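Local coordinates for lipid binding protein (Grifola frondosa, PDB 5H0Q) that binds lipid, most likely recognising sphingomyelin and cholesterol together in membrane domains, at residues P72-G83 against V112-T123. Residues are numbered along the deposited sequence; the frame is centred on the assembly and turned at random.
Sequences PITAKIEESFRG and VGSAGCIVYGTT
The Y120 ring lies between two isoleucine methyls: I73 CD1 from the facing strand sits 4.2 Å from the Y120 ring centroid, a CH-pi contact, and I118 CG2 from its own strand covers the opposite face. I73 takes the unusual rotamer that places CG1 between backbone N and carbonyl carbon (chi1 63°), which turns CD1 over the aromatic ring. A75, small enough to approach the ring closely, brings CB to 3.9 Å from Y120 CE1. On the other face of the sheet, I77 and V119 meet flank to flank, their branched CB atoms 3.9 Å apart. Farther along, C117 SG stands obliquely to F81, 5.0 Å from its ring centroid, while F81 CD2 passes 3.7 Å from G116 CA. A side chain on G116 would run into E79 O, so glycine lets the strands come close here. W155 packs against I77, F81 and C117.

Strands 73-80 and 114-121 pair antiparallel, interrupted by two classic beta bulges: K76 and I77 both face V119, and F81 and R82 both face A115. At the second, A115 O accepts hydrogen bonds from F81 N (2.8 Å) and R82 N (3.0 Å), one carbonyl serving two successive N-H groups from one face of its plane. The extended R82 chain brushes V112 CG1 with CD before its guanidinium forms a salt bridge with D168. The bent K76 chain lays CD over G121, where a CB would collide with it, and its NZ pairs with D127 in a salt bridge. Backbone hydrogen bonds thus join the strands, apolar contacts on both faces add to them, and long basic side chains carry their charges to acidic partners beyond.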
loop_
_atom_site.group_PDB
_atom_site.type_symbol
_atom_site.label_atom_id
_atom_site.label_comp_id
_atom_site.label_asym_id
_atom_site.label_seq_id
_atom_site.Cartn_x
_atom_site.Cartn_y
_atom_site.Cartn_z
ATOM N N PRO A 72 0.922 13.023 5.541
ATOM C CA PRO A 72 0.584 12.579 4.183
ATOM C C PRO A 72 1.724 11.843 3.515
ATOM O O PRO A 72 2.907 12.121 3.755
ATOM C CB PRO A 72 0.286 13.889 3.452
ATOM C CG PRO A 72 1.124 14.907 4.173
ATOM C CD PRO A 72 1.105 14.488 5.610
ATOM N N ILE A 73 1.370 10.929 2.621
ATOM C CA ILE A 73 2.361 10.249 1.795
ATOM C C ILE A 73 2.046 10.554 0.341
ATOM O O ILE A 73 0.888 10.791 -0.011
ATOM C CB ILE A 73 2.413 8.728 2.065
ATOM C CG1 ILE A 73 1.087 8.050 1.714
ATOM C CG2 ILE A 73 2.804 8.473 3.525
ATOM C CD1 ILE A 73 1.037 6.558 2.007
ATOM N N THR A 74 3.088 10.595 -0.490
ATOM C CA THR A 74 2.981 10.949 -1.899
ATOM C C THR A 74 3.559 9.827 -2.748
ATOM O O THR A 74 4.659 9.343 -2.472
ATOM C CB THR A 74 3.707 12.270 -2.172
ATOM O OG1 THR A 74 3.072 13.303 -1.412
ATOM C CG2 THR A 74 3.666 12.636 -3.650
ATOM N N ALA A 75 2.834 9.434 -3.799
ATOM C CA ALA A 75 3.304 8.399 -4.711
ATOM C C ALA A 75 4.514 8.931 -5.476
ATOM O O ALA A 75 4.444 9.996 -6.094
ATOM C CB ALA A 75 2.203 7.986 -5.685
ATOM N N LYS A 76 5.633 8.224 -5.403
ATOM C CA LYS A 76 6.853 8.664 -6.078
ATOM C C LYS A 76 7.229 7.822 -7.274
ATOM O O LYS A 76 7.814 8.346 -8.235
ATOM C CB LYS A 76 8.033 8.650 -5.103
ATOM C CG LYS A 76 7.855 9.590 -3.931
ATOM C CD LYS A 76 9.097 9.635 -3.088
ATOM C CE LYS A 76 10.231 10.415 -3.755
ATOM N NZ LYS A 76 11.542 9.705 -3.645
ATOM N N ILE A 77 6.987 6.517 -7.193
ATOM C CA ILE A 77 7.302 5.569 -8.253
ATOM C C ILE A 77 6.141 4.601 -8.354
ATOM O O ILE A 77 5.601 4.164 -7.331
ATOM C CB ILE A 77 8.591 4.779 -7.962
ATOM C CG1 ILE A 77 9.779 5.720 -7.838
ATOM C CG2 ILE A 77 8.850 3.769 -9.049
ATOM C CD1 ILE A 77 11.039 5.060 -7.275
ATOM N N GLU A 78 5.772 4.269 -9.588
ATOM C CA GLU A 78 4.926 3.124 -9.906
ATOM C C GLU A 78 5.659 2.313 -10.957
ATOM O O GLU A 78 6.130 2.875 -11.945
ATOM C CB GLU A 78 3.577 3.546 -10.475
ATOM C CG GLU A 78 2.721 4.376 -9.594
ATOM C CD GLU A 78 1.500 4.872 -10.339
ATOM O OE1 GLU A 78 1.327 4.493 -11.523
ATOM O OE2 GLU A 78 0.718 5.643 -9.747
ATOM N N GLU A 79 5.772 1.004 -10.754
ATOM C CA GLU A 79 6.483 0.187 -11.725
ATOM C C GLU A 79 5.764 -1.141 -11.916
ATOM O O GLU A 79 5.422 -1.804 -10.934
ATOM C CB GLU A 79 7.925 -0.034 -11.257
ATOM C CG GLU A 79 8.804 -0.797 -12.210
ATOM C CD GLU A 79 9.163 -0.023 -13.480
ATOM O OE1 GLU A 79 8.970 1.208 -13.524
ATOM O OE2 GLU A 79 9.654 -0.660 -14.437
ATOM N N SER A 80 5.531 -1.510 -13.179
ATOM C CA SER A 80 5.041 -2.839 -13.555
ATOM C C SER A 80 6.216 -3.709 -13.958
ATOM O O SER A 80 6.902 -3.410 -14.942
ATOM C CB SER A 80 4.057 -2.784 -14.723
ATOM O OG SER A 80 2.906 -2.050 -14.394
ATOM N N PHE A 81 6.415 -4.808 -13.241
ATOM C CA PHE A 81 7.389 -5.796 -13.670
ATOM C C PHE A 81 6.774 -6.828 -14.603
ATOM O O PHE A 81 7.404 -7.232 -15.587
ATOM C CB PHE A 81 8.004 -6.493 -12.455
ATOM C CG PHE A 81 8.632 -5.554 -11.464
ATOM C CD1 PHE A 81 9.691 -4.755 -11.831
ATOM C CD2 PHE A 81 8.176 -5.492 -10.159
ATOM C CE1 PHE A 81 10.276 -3.899 -10.920
ATOM C CE2 PHE A 81 8.755 -4.639 -9.242
ATOM C CZ PHE A 81 9.809 -3.843 -9.624
ATOM N N ARG A 82 5.554 -7.266 -14.298
ATOM C CA ARG A 82 4.758 -8.108 -15.187
ATOM C C ARG A 82 3.336 -7.597 -15.095
ATOM O O ARG A 82 2.839 -7.392 -13.991
ATOM C CB ARG A 82 4.807 -9.577 -14.758
ATOM C CG ARG A 82 6.183 -10.142 -14.674
ATOM C CD ARG A 82 6.186 -11.578 -14.202
ATOM N NE ARG A 82 7.557 -12.034 -14.039
ATOM C CZ ARG A 82 8.154 -12.280 -12.878
ATOM N NH1 ARG A 82 7.514 -12.154 -11.736
ATOM N NH2 ARG A 82 9.418 -12.663 -12.863
ATOM N N GLY A 83 2.696 -7.372 -16.237
ATOM C CA GLY A 83 1.334 -6.884 -16.242
ATOM C C GLY A 83 1.272 -5.370 -16.313
ATOM O O GLY A 83 2.197 -4.705 -16.786
ATOM N N VAL A 112 1.075 -15.192 -17.939
ATOM C CA VAL A 112 2.033 -14.523 -17.073
ATOM C C VAL A 112 1.219 -13.888 -15.962
ATOM O O VAL A 112 0.024 -13.631 -16.116
ATOM C CB VAL A 112 2.846 -13.476 -17.852
ATOM C CG1 VAL A 112 3.817 -12.745 -16.942
ATOM C CG2 VAL A 112 3.576 -14.141 -19.014
ATOM N N GLY A 113 1.865 -13.639 -14.819
ATOM C CA GLY A 113 1.182 -13.102 -13.655
ATOM C C GLY A 113 1.262 -11.597 -13.528
ATOM O O GLY A 113 1.529 -10.873 -14.491
ATOM N N SER A 114 0.991 -11.124 -12.312
ATOM C CA SER A 114 0.967 -9.703 -11.980
ATOM C C SER A 114 2.096 -9.442 -10.992
ATOM O O SER A 114 2.158 -10.089 -9.939
ATOM C CB SER A 114 -0.375 -9.316 -11.367
ATOM O OG SER A 114 -0.273 -8.133 -10.616
ATOM N N ALA A 115 2.993 -8.510 -11.334
ATOM C CA ALA A 115 4.093 -8.157 -10.448
ATOM C C ALA A 115 4.404 -6.678 -10.607
ATOM O O ALA A 115 4.547 -6.194 -11.733
ATOM C CB ALA A 115 5.327 -8.994 -10.758
ATOM N N GLY A 116 4.473 -5.951 -9.497
ATOM C CA GLY A 116 4.694 -4.524 -9.588
ATOM C C GLY A 116 4.925 -3.929 -8.224
ATOM O O GLY A 116 5.009 -4.641 -7.224
ATOM N N CYS A 117 5.002 -2.598 -8.191
ATOM C CA CYS A 117 5.191 -1.922 -6.920
ATOM C C CYS A 117 4.773 -0.470 -7.023
ATOM O O CYS A 117 4.630 0.092 -8.116
ATOM C CB CYS A 117 6.640 -2.031 -6.466
ATOM S SG CYS A 117 7.788 -0.991 -7.451
ATOM N N ILE A 118 4.515 0.103 -5.864
ATOM C CA ILE A 118 4.363 1.538 -5.703
ATOM C C ILE A 118 5.293 1.937 -4.573
ATOM O O ILE A 118 5.445 1.191 -3.601
ATOM C CB ILE A 118 2.907 1.963 -5.399
ATOM C CG1 ILE A 118 2.011 1.581 -6.574
ATOM C CG2 ILE A 118 2.837 3.477 -5.199
ATOM C CD1 ILE A 118 0.596 2.092 -6.467
ATOM N N VAL A 119 5.929 3.089 -4.717
ATOM C CA VAL A 119 6.824 3.637 -3.704
ATOM C C VAL A 119 6.216 4.951 -3.249
ATOM O O VAL A 119 5.999 5.857 -4.069
ATOM C CB VAL A 119 8.249 3.853 -4.229
ATOM C CG1 VAL A 119 9.101 4.475 -3.128
ATOM C CG2 VAL A 119 8.858 2.557 -4.689
ATOM N N TYR A 120 5.912 5.045 -1.960
ATOM C CA TYR A 120 5.366 6.260 -1.372
ATOM C C TYR A 120 6.427 6.969 -0.540
ATOM O O TYR A 120 7.162 6.327 0.213
ATOM C CB TYR A 120 4.162 5.960 -0.466
ATOM C CG TYR A 120 2.924 5.460 -1.179
ATOM C CD1 TYR A 120 2.160 6.319 -1.952
ATOM C CD2 TYR A 120 2.554 4.129 -1.108
ATOM C CE1 TYR A 120 1.033 5.857 -2.631
ATOM C CE2 TYR A 120 1.428 3.671 -1.771
ATOM C CZ TYR A 120 0.695 4.541 -2.531
ATOM O OH TYR A 120 -0.408 4.059 -3.181
ATOM N N GLY A 121 6.455 8.294 -0.625
ATOM C CA GLY A 121 7.340 9.110 0.193
ATOM C C GLY A 121 6.600 9.726 1.365
ATOM O O GLY A 121 5.447 10.130 1.242
ATOM N N THR A 122 7.303 9.849 2.485
ATOM C CA THR A 122 6.776 10.474 3.688
ATOM C C THR A 122 7.357 11.868 3.866
ATOM O O THR A 122 8.325 12.258 3.222
ATOM C CB THR A 122 7.098 9.632 4.923
ATOM O OG1 THR A 122 8.516 9.704 5.198
ATOM C CG2 THR A 122 6.626 8.181 4.755
ATOM N N THR A 123 6.784 12.600 4.818
ATOM C CA THR A 123 7.243 13.959 5.076
ATOM C C THR A 123 8.591 13.985 5.775
ATOM O O THR A 123 9.282 15.008 5.710
ATOM C CB THR A 123 6.219 14.717 5.930
ATOM O OG1 THR A 123 5.881 13.924 7.071
ATOM C CG2 THR A 123 4.974 15.007 5.124
#